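Local coordinates for cytidylate kinase-like family protein (Eubacterium ventriosum, PDB 3FDI) that is of unknown function but, as a cytidylate kinase-like member of the P-loop NTPase clan, probably binds a nucleotide and may transfer phosphate, at residues K60-A65 with F162-S166; L40-D46 with R85-I90; I90-N95 with I111-N115. One frame throughout, in Å; residues are numbered along the deposited sequence.

Contact 1: residues K60-A65 with F162-S166; sequences KPMNFA and FYCES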
loop_
_atom_site.group_PDB
_atom_site.type_symbol
_atom_site.label_atom_id
_atom_site.label_comp_id
_atom_site.label_asym_id
_atom_site.label_seq_id
_atom_site.Cartn_x
_atom_site.Cartn_y
_atom_site.Cartn_z
ATOM N N LYS B 60 2.019 -16.301 13.288
ATOM C CA LYS B 60 1.772 -14.839 13.349
ATOM C C LYS B 60 0.301 -14.415 13.597
ATOM O O LYS B 60 0.047 -13.535 14.410
ATOM C CB LYS B 60 2.348 -14.147 12.072
ATOM C CG LYS B 60 3.915 -14.249 11.933
ATOM C CD LYS B 60 4.501 -13.229 10.913
ATOM C CE LYS B 60 5.968 -12.775 11.278
ATOM N NZ LYS B 60 7.040 -13.811 11.122
ATOM N N PRO B 61 -0.664 -15.037 12.902
ATOM C CA PRO B 61 -2.065 -14.617 13.067
ATOM C C PRO B 61 -2.589 -14.891 14.458
ATOM O O PRO B 61 -3.429 -14.136 14.980
ATOM C CB PRO B 61 -2.836 -15.477 12.030
ATOM C CG PRO B 61 -1.850 -15.998 11.090
ATOM C CD PRO B 61 -0.511 -16.033 11.822
HETATM N N MSE B 62 -2.088 -15.958 15.064
HETATM C CA MSE B 62 -2.521 -16.332 16.391
HETATM C C MSE B 62 -1.904 -15.443 17.453
HETATM O O MSE B 62 -2.622 -14.936 18.315
HETATM C CB MSE B 62 -2.226 -17.799 16.666
HETATM C CG MSE B 62 -3.120 -18.768 15.865
HETATM SE SE MSE B 62 -2.883 -20.567 16.649
HETATM C CE MSE B 62 -2.541 -19.999 18.461
ATOM N N ASN B 63 -0.585 -15.247 17.386
ATOM C CA ASN B 63 0.095 -14.338 18.322
ATOM C C ASN B 63 -0.575 -12.969 18.241
ATOM O O ASN B 63 -0.942 -12.367 19.236
ATOM C CB ASN B 63 1.590 -14.177 17.970
ATOM C CG ASN B 63 2.351 -15.506 17.976
ATOM O OD1 ASN B 63 2.375 -16.217 18.976
ATOM N ND2 ASN B 63 2.975 -15.834 16.840
ATOM N N PHE B 64 -0.770 -12.506 17.019
ATOM C CA PHE B 64 -1.436 -11.220 16.788
ATOM C C PHE B 64 -2.854 -11.150 17.400
ATOM O O PHE B 64 -3.199 -10.199 18.133
ATOM C CB PHE B 64 -1.476 -10.953 15.277
ATOM C CG PHE B 64 -1.974 -9.600 14.929
ATOM C CD1 PHE B 64 -1.148 -8.471 15.088
ATOM C CD2 PHE B 64 -3.257 -9.429 14.453
ATOM C CE1 PHE B 64 -1.614 -7.183 14.787
ATOM C CE2 PHE B 64 -3.718 -8.153 14.145
ATOM C CZ PHE B 64 -2.893 -7.026 14.314
ATOM N N ALA B 65 -3.657 -12.171 17.097
ATOM C CA ALA B 65 -4.978 -12.344 17.730
ATOM C C ALA B 65 -4.890 -12.269 19.260
ATOM O O ALA B 65 -5.753 -11.698 19.916
ATOM C CB ALA B 65 -5.615 -13.664 17.288
ATOM N N PHE B 162 -5.306 -7.849 8.257
ATOM C CA PHE B 162 -5.311 -7.637 9.672
ATOM C C PHE B 162 -4.523 -8.756 10.352
ATOM O O PHE B 162 -3.689 -8.459 11.199
ATOM C CB PHE B 162 -6.708 -7.602 10.254
ATOM C CG PHE B 162 -6.716 -7.351 11.759
ATOM C CD1 PHE B 162 -6.319 -6.122 12.266
ATOM C CD2 PHE B 162 -7.056 -8.353 12.646
ATOM C CE1 PHE B 162 -6.329 -5.878 13.628
ATOM C CE2 PHE B 162 -7.059 -8.125 14.030
ATOM C CZ PHE B 162 -6.712 -6.889 14.525
ATOM N N TYR B 163 -4.787 -10.020 10.009
ATOM C CA TYR B 163 -4.140 -11.126 10.730
ATOM C C TYR B 163 -2.767 -11.518 10.212
ATOM O O TYR B 163 -1.973 -12.098 10.961
ATOM C CB TYR B 163 -5.008 -12.358 10.790
ATOM C CG TYR B 163 -6.204 -12.180 11.644
ATOM C CD1 TYR B 163 -6.104 -12.204 13.032
ATOM C CD2 TYR B 163 -7.462 -11.992 11.081
ATOM C CE1 TYR B 163 -7.226 -12.053 13.827
ATOM C CE2 TYR B 163 -8.576 -11.823 11.861
ATOM C CZ TYR B 163 -8.450 -11.867 13.219
ATOM O OH TYR B 163 -9.570 -11.693 13.965
ATOM N N CYS B 164 -2.458 -11.177 8.977
ATOM C CA CYS B 164 -1.197 -11.545 8.371
ATOM C C CYS B 164 -0.387 -10.311 8.099
ATOM O O CYS B 164 -0.939 -9.192 8.045
ATOM C CB CYS B 164 -1.453 -12.234 7.037
ATOM S SG CYS B 164 -2.723 -13.541 7.034
ATOM N N GLU B 165 0.910 -10.504 7.909
ATOM C CA GLU B 165 1.824 -9.434 7.489
ATOM C C GLU B 165 2.004 -9.434 5.972
ATOM O O GLU B 165 2.260 -8.420 5.379
ATOM C CB GLU B 165 3.186 -9.637 8.143
ATOM C CG GLU B 165 3.176 -9.474 9.706
ATOM C CD GLU B 165 4.549 -9.780 10.329
ATOM O OE1 GLU B 165 5.359 -10.441 9.630
ATOM O OE2 GLU B 165 4.836 -9.357 11.488
ATOM N N SER B 166 1.847 -10.572 5.339
ATOM C CA SER B 166 1.801 -10.629 3.866
ATOM C C SER B 166 0.483 -9.981 3.344
ATOM O O SER B 166 -0.486 -9.787 4.088
ATOM C CB SER B 166 1.834 -12.092 3.426
ATOM O OG SER B 166 0.636 -12.673 3.960
#
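Phe-64 and Phe-162 form a T-shaped (edge-to-face) pair that joins helix 60-66 to the C-terminal end of helix 142-163 in this P-loop kinase-like alpha/beta fold. The ring centroids are 4.7 Å apart and the planes meet at 73°. From CB, the Phe-64 side chain leaves with CG opposite the backbone N (chi1 -173°), which swings the ring across to the other helix. CD2 of Phe-64 then comes 3.4 Å from Phe-162 O. CE2 of Phe-64 approaches that carbonyl oxygen to 3.0 Å and also sits 3.2 Å above the centre of the Phe-162 ring, while CZ of Phe-64 lies 3.7 Å from Phe-162 CE1. An alanine in place of Phe-162 removes the face that CE2 of Phe-64 rests on, which would probably open a gap there and leave the Phe-64 ring freer to turn. The pair also lies at a subunit interface: Lys-151 and Lys-154 of the second subunit make cation-pi contacts with Phe-64, and NZ of that subunit's Lys-154 hydrogen-bonds to Phe-162 O. Deeper in, Tyr-163 packs on Pro-61, whose CA makes a C-H...O contact with Tyr-163 O at 3.3 Å, and Ala-65 CB meets the edge of the tyrosine ring. At the solvent-exposed side Lys-60 and Glu-165 cross at about a right angle; CE of Lys-60 lies 2.9 Å from OE1 of Glu-165, whereas NZ of Lys-60 stays 4.1 Å from that oxygen, beyond a salt bridge.

Contact 2: residues L40-D46 with R85-I90; sequences LDEVAKD and RQFNFI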
loop_
_atom_site.group_PDB
_atom_site.type_symbol
_atom_site.label_atom_id
_atom_site.label_comp_id
_atom_site.label_asym_id
_atom_site.label_seq_id
_atom_site.Cartn_x
_atom_site.Cartn_y
_atom_site.Cartn_z
ATOM N N LEU B 40 -16.334 -23.955 8.926
ATOM C CA LEU B 40 -15.581 -23.544 10.115
ATOM C C LEU B 40 -16.458 -22.782 11.087
ATOM O O LEU B 40 -16.282 -22.901 12.286
ATOM C CB LEU B 40 -14.320 -22.734 9.737
ATOM C CG LEU B 40 -13.120 -23.573 9.240
ATOM C CD1 LEU B 40 -11.921 -22.742 8.854
ATOM C CD2 LEU B 40 -12.737 -24.571 10.338
ATOM N N ASP B 41 -17.434 -22.035 10.592
ATOM C CA ASP B 41 -18.410 -21.451 11.480
ATOM C C ASP B 41 -19.069 -22.477 12.366
ATOM O O ASP B 41 -19.267 -22.217 13.561
ATOM C CB ASP B 41 -19.440 -20.634 10.714
ATOM C CG ASP B 41 -18.860 -19.292 10.240
ATOM O OD1 ASP B 41 -17.819 -18.870 10.776
ATOM O OD2 ASP B 41 -19.424 -18.671 9.316
ATOM N N GLU B 42 -19.358 -23.655 11.809
ATOM C CA GLU B 42 -19.884 -24.767 12.614
ATOM C C GLU B 42 -18.840 -25.492 13.473
ATOM O O GLU B 42 -18.911 -25.439 14.700
ATOM C CB GLU B 42 -20.630 -25.781 11.721
ATOM C CG GLU B 42 -21.963 -25.275 11.218
ATOM C CD GLU B 42 -22.812 -24.709 12.353
ATOM O OE1 GLU B 42 -23.021 -25.419 13.352
ATOM O OE2 GLU B 42 -23.255 -23.552 12.269
ATOM N N VAL B 43 -17.879 -26.151 12.823
ATOM C CA VAL B 43 -17.015 -27.155 13.483
ATOM C C VAL B 43 -15.938 -26.559 14.384
ATOM O O VAL B 43 -15.278 -27.292 15.128
ATOM C CB VAL B 43 -16.241 -28.085 12.478
ATOM C CG1 VAL B 43 -16.036 -29.532 13.099
ATOM C CG2 VAL B 43 -16.924 -28.180 11.108
ATOM N N ALA B 44 -15.733 -25.247 14.296
ATOM C CA ALA B 44 -14.689 -24.585 15.047
ATOM C C ALA B 44 -15.272 -23.710 16.163
ATOM O O ALA B 44 -14.536 -22.948 16.770
ATOM C CB ALA B 44 -13.787 -23.760 14.079
ATOM N N LYS B 45 -16.569 -23.834 16.436
ATOM C CA LYS B 45 -17.267 -23.111 17.514
ATOM C C LYS B 45 -17.307 -23.871 18.894
ATOM O O LYS B 45 -18.254 -23.747 19.688
ATOM C CB LYS B 45 -18.677 -22.811 17.006
ATOM C CG LYS B 45 -19.569 -21.977 17.917
ATOM C CD LYS B 45 -21.027 -22.208 17.589
ATOM C CE LYS B 45 -21.355 -21.705 16.207
ATOM N NZ LYS B 45 -22.776 -21.402 16.044
ATOM N N ASP B 46 -16.277 -24.661 19.170
ATOM C CA ASP B 46 -16.001 -25.147 20.522
ATOM C C ASP B 46 -14.572 -25.693 20.612
ATOM O O ASP B 46 -13.661 -25.183 19.952
ATOM C CB ASP B 46 -16.999 -26.209 20.948
ATOM C CG ASP B 46 -16.948 -26.476 22.438
ATOM O OD1 ASP B 46 -15.864 -26.230 23.027
ATOM O OD2 ASP B 46 -17.979 -26.919 23.010
ATOM N N ARG B 85 -10.044 -19.892 17.021
ATOM C CA ARG B 85 -10.540 -21.240 17.029
ATOM C C ARG B 85 -10.467 -21.820 15.638
ATOM O O ARG B 85 -10.140 -22.997 15.479
ATOM C CB ARG B 85 -11.964 -21.290 17.557
ATOM C CG ARG B 85 -12.132 -20.694 18.928
ATOM C CD ARG B 85 -13.500 -20.995 19.519
ATOM N NE ARG B 85 -13.536 -20.669 20.944
ATOM C CZ ARG B 85 -14.199 -21.362 21.885
ATOM N NH1 ARG B 85 -14.880 -22.460 21.579
ATOM N NH2 ARG B 85 -14.161 -20.977 23.165
ATOM N N GLN B 86 -10.742 -20.991 14.634
ATOM C CA GLN B 86 -10.718 -21.461 13.294
ATOM C C GLN B 86 -9.293 -21.706 12.862
ATOM O O GLN B 86 -9.021 -22.648 12.121
ATOM C CB GLN B 86 -11.356 -20.457 12.375
ATOM C CG GLN B 86 -12.754 -20.130 12.767
ATOM C CD GLN B 86 -13.512 -19.419 11.700
ATOM O OE1 GLN B 86 -12.973 -18.602 10.977
ATOM N NE2 GLN B 86 -14.797 -19.702 11.620
ATOM N N PHE B 87 -8.377 -20.820 13.268
ATOM C CA PHE B 87 -6.954 -20.986 12.922
ATOM C C PHE B 87 -6.471 -22.284 13.542
ATOM O O PHE B 87 -5.855 -23.113 12.879
ATOM C CB PHE B 87 -6.071 -19.847 13.447
ATOM C CG PHE B 87 -6.355 -18.505 12.852
ATOM C CD1 PHE B 87 -6.943 -18.368 11.589
ATOM C CD2 PHE B 87 -5.998 -17.364 13.540
ATOM C CE1 PHE B 87 -7.200 -17.127 11.056
ATOM C CE2 PHE B 87 -6.257 -16.124 13.020
ATOM C CZ PHE B 87 -6.846 -16.002 11.753
ATOM N N ASN B 88 -6.830 -22.473 14.798
ATOM C CA ASN B 88 -6.391 -23.651 15.476
ATOM C C ASN B 88 -6.969 -24.957 14.889
ATOM O O ASN B 88 -6.228 -25.958 14.792
ATOM C CB ASN B 88 -6.665 -23.533 16.931
ATOM C CG ASN B 88 -5.855 -24.503 17.725
ATOM O OD1 ASN B 88 -4.677 -24.775 17.401
ATOM N ND2 ASN B 88 -6.478 -25.080 18.749
ATOM N N PHE B 89 -8.255 -24.946 14.482
ATOM C CA PHE B 89 -8.852 -26.065 13.730
ATOM C C PHE B 89 -7.996 -26.420 12.546
ATOM O O PHE B 89 -7.703 -27.569 12.316
ATOM C CB PHE B 89 -10.284 -25.747 13.255
ATOM C CG PHE B 89 -10.935 -26.839 12.418
ATOM C CD1 PHE B 89 -11.782 -27.766 12.995
ATOM C CD2 PHE B 89 -10.750 -26.884 11.060
ATOM C CE1 PHE B 89 -12.385 -28.778 12.215
ATOM C CE2 PHE B 89 -11.338 -27.866 10.285
ATOM C CZ PHE B 89 -12.138 -28.811 10.854
ATOM N N ILE B 90 -7.619 -25.415 11.783
ATOM C CA ILE B 90 -6.895 -25.587 10.557
ATOM C C ILE B 90 -5.511 -26.119 10.811
ATOM O O ILE B 90 -5.046 -27.001 10.098
ATOM C CB ILE B 90 -6.820 -24.255 9.829
ATOM C CG1 ILE B 90 -8.212 -23.934 9.263
ATOM C CG2 ILE B 90 -5.840 -24.287 8.683
ATOM C CD1 ILE B 90 -8.287 -22.586 8.486
#
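Gln-86 and Asp-41 make the one hydrogen bond between residues 40-46 and 85-90, a weak one: NE2 of Gln-86 gives to OD1 of Asp-41 at 3.2 Å, bent to 133° at the hydrogen. The amide and carboxylate planes are 24° apart. Gln-86 reaches this far because its chain runs extended beyond CG (chi2 -165°), bringing CD over CB of Leu-40. The other end of the amide is held from outside, OE1 bonding to Arg-106, which gives the group a second hold against rotation. OD2 of Asp-41 makes a long, weak ion pair with Lys-37.

A looser polar pair lies further along, where Arg-85 NH1 and Asp-46 OD1, of opposite charge, stand 4.2 Å apart and make no salt bridge. The aliphatic part of the arginine lies against the backbone instead, with its CD 3.5 Å from Ala-44 O.

Packing takes over where helix 37-43 ends. Ala-44, the first residue to leave the helical conformation, puts CB 3.9 Å from CA of Gln-86, and its small side chain allows the close approach of the two backbones. Phe-89 packs next to it: its CE1 touches CG1 of Val-43 at 3.8 Å, and its ring also lies against CD2 of Leu-40, though that approach is modelled too short to be trusted. The other branch of Leu-40, CD1, meets CD1 of Ile-90 at 3.7 Å, the two side chains crossing at about a right angle.

Leu-40 and Ile-90 both continue onto Ile-103 of strand 101-104, and Phe-89 stacks edge-to-face with Tyr-35 of strand 34-35, so helices 37-43 and 81-95 pack together against this side of the parallel sheet, while Phe-87 of helix 81-95 turns away to meet helix 60-66.

Contact 3: residues I90-N95 with I111-N115; sequences IRKKAN and ILSDN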
loop_
_atom_site.group_PDB
_atom_site.type_symbol
_atom_site.label_atom_id
_atom_site.label_comp_id
_atom_site.label_asym_id
_atom_site.label_seq_id
_atom_site.Cartn_x
_atom_site.Cartn_y
_atom_site.Cartn_z
ATOM N N ILE B 90 -7.619 -25.415 11.783
ATOM C CA ILE B 90 -6.895 -25.587 10.557
ATOM C C ILE B 90 -5.511 -26.119 10.811
ATOM O O ILE B 90 -5.046 -27.001 10.098
ATOM C CB ILE B 90 -6.820 -24.255 9.829
ATOM C CG1 ILE B 90 -8.212 -23.934 9.263
ATOM C CG2 ILE B 90 -5.840 -24.287 8.683
ATOM C CD1 ILE B 90 -8.287 -22.586 8.486
ATOM N N ARG B 91 -4.873 -25.571 11.843
ATOM C CA ARG B 91 -3.537 -25.953 12.228
ATOM C C ARG B 91 -3.521 -27.407 12.739
ATOM O O ARG B 91 -2.661 -28.180 12.362
ATOM C CB ARG B 91 -3.033 -24.976 13.297
ATOM C CG ARG B 91 -1.572 -25.160 13.745
ATOM C CD ARG B 91 -1.294 -24.561 15.148
ATOM N NE ARG B 91 -2.119 -25.221 16.157
ATOM C CZ ARG B 91 -1.843 -26.375 16.760
ATOM N NH1 ARG B 91 -0.721 -27.064 16.508
ATOM N NH2 ARG B 91 -2.725 -26.872 17.606
ATOM N N LYS B 92 -4.467 -27.767 13.590
ATOM C CA LYS B 92 -4.556 -29.134 14.111
ATOM C C LYS B 92 -4.823 -30.141 13.012
ATOM O O LYS B 92 -4.175 -31.173 12.971
ATOM C CB LYS B 92 -5.646 -29.269 15.185
ATOM C CG LYS B 92 -5.225 -28.763 16.549
ATOM C CD LYS B 92 -6.335 -28.979 17.611
ATOM C CE LYS B 92 -5.925 -28.423 18.999
ATOM N NZ LYS B 92 -6.806 -28.854 20.144
ATOM N N LYS B 93 -5.796 -29.856 12.150
ATOM C CA LYS B 93 -6.111 -30.766 11.068
ATOM C C LYS B 93 -4.888 -30.935 10.161
ATOM O O LYS B 93 -4.575 -32.060 9.748
ATOM C CB LYS B 93 -7.329 -30.308 10.262
ATOM C CG LYS B 93 -8.666 -30.411 10.986
ATOM C CD LYS B 93 -9.020 -31.855 11.369
ATOM C CE LYS B 93 -10.525 -32.045 11.485
ATOM N NZ LYS B 93 -10.968 -33.364 12.029
ATOM N N ALA B 94 -4.197 -29.844 9.844
ATOM C CA ALA B 94 -2.988 -29.971 9.033
ATOM C C ALA B 94 -1.821 -30.700 9.705
ATOM O O ALA B 94 -1.177 -31.524 9.063
ATOM C CB ALA B 94 -2.507 -28.615 8.547
ATOM N N ASN B 95 -1.532 -30.369 10.960
ATOM C CA ASN B 95 -0.204 -30.638 11.538
ATOM C C ASN B 95 -0.175 -31.753 12.528
ATOM O O ASN B 95 0.847 -32.402 12.694
ATOM C CB ASN B 95 0.377 -29.414 12.233
ATOM C CG ASN B 95 0.693 -28.318 11.272
ATOM O OD1 ASN B 95 0.715 -28.523 10.043
ATOM N ND2 ASN B 95 0.889 -27.116 11.804
ATOM N N ILE B 111 -1.320 -19.432 8.118
ATOM C CA ILE B 111 -1.377 -20.433 9.197
ATOM C C ILE B 111 -0.517 -21.713 8.937
ATOM O O ILE B 111 0.117 -22.239 9.869
ATOM C CB ILE B 111 -2.811 -20.901 9.443
ATOM C CG1 ILE B 111 -3.662 -19.750 9.980
ATOM C CG2 ILE B 111 -2.854 -22.110 10.412
ATOM C CD1 ILE B 111 -5.070 -20.163 10.139
ATOM N N LEU B 112 -0.498 -22.171 7.687
ATOM C CA LEU B 112 0.132 -23.406 7.309
ATOM C C LEU B 112 1.430 -23.182 6.558
ATOM O O LEU B 112 1.908 -24.052 5.825
ATOM C CB LEU B 112 -0.848 -24.201 6.474
ATOM C CG LEU B 112 -2.115 -24.642 7.204
ATOM C CD1 LEU B 112 -3.017 -25.373 6.265
ATOM C CD2 LEU B 112 -1.791 -25.488 8.489
ATOM N N SER B 113 1.950 -21.973 6.705
ATOM C CA SER B 113 3.318 -21.609 6.352
ATOM C C SER B 113 4.389 -22.689 6.538
ATOM O O SER B 113 5.139 -23.007 5.644
ATOM C CB SER B 113 3.754 -20.454 7.250
ATOM O OG SER B 113 3.430 -19.250 6.648
ATOM N N ASP B 114 4.506 -23.214 7.728
ATOM C CA ASP B 114 5.614 -24.135 7.974
ATOM C C ASP B 114 5.312 -25.561 7.483
ATOM O O ASP B 114 6.168 -26.434 7.620
ATOM C CB ASP B 114 5.970 -24.167 9.454
ATOM C CG ASP B 114 4.791 -24.459 10.309
ATOM O OD1 ASP B 114 3.732 -23.851 10.036
ATOM O OD2 ASP B 114 4.907 -25.276 11.259
ATOM N N ASN B 115 4.127 -25.814 6.927
ATOM C CA ASN B 115 3.808 -27.154 6.517
ATOM C C ASN B 115 4.199 -27.288 5.071
ATOM O O ASN B 115 3.586 -26.677 4.230
ATOM C CB ASN B 115 2.345 -27.464 6.713
ATOM C CG ASN B 115 2.055 -28.929 6.612
ATOM O OD1 ASN B 115 2.443 -29.584 5.643
ATOM N ND2 ASN B 115 1.347 -29.466 7.600
#
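Asn-95 and Asn-115 meet amide to amide through different first torsions: CG of Asn-95 stands opposite the carbonyl carbon (chi1 -67°), whereas CG of Asn-115 is trans to the backbone N (chi1 -166°). The result links the last turn of helix 81-95 to a type I beta turn, Leu-112 to Asn-115, in the connection from helix 108-111 to strand 118-125. ND2 of Asn-115 donates to OD1 of Asn-95 at 2.7 Å with an angle of 156° at the hydrogen. The donor arrives nearly in line with the C=O bond of Asn-95, and the two side chains run past each other in opposite directions, their amide planes almost coplanar. Because Asn-115 OD1 accepts from the backbone N of Asn-117, both ends of that amide are engaged and its rotation is fixed. The turn itself is closed by Asn-115 N bonding to Leu-112 O at 3.0 Å.

Beneath this polar pair, Leu-112 pushes its forked end against the helix. CD1 of Leu-112 meets CG2 of Ile-90 at 3.9 Å, and Ile-111 CG2 packs on CB of Arg-91 at 4.1 Å, while the arginine's guanidinium leads away to Asn-88, Glu-96 and the ring of Phe-57. Ile-8 of strand 8-13 touches Ala-94, Leu-112 and Asn-115, placing the turn beside the central strand. CD2 of Leu-112 is modelled 3.2 Å from CB of Ala-94, closer than carbons usually pack, a spacing not to be pressed.

Helix 81-95 shows how one helix can serve several neighbours: contacts 2 and 3 both use it and share Ile-90, and their centres lie about 13 Å apart. Contact 1 does not include this helix, yet it touches contact 2 through Phe-87, whose CE2 lies 3.6 Å from CB of Pro-61 and whose ring also meets Tyr-163. Phe-87 packs on Ile-111 of contact 3 as well. The centres of contacts 1 and 3 are about 14 Å apart, without direct touch. The nucleotide pocket of P-loop proteins is expected where strand 8-13 passes into helix 19-30; contact 3 touches that strand through Ile-8, at its start and so at the end away from the expected pocket.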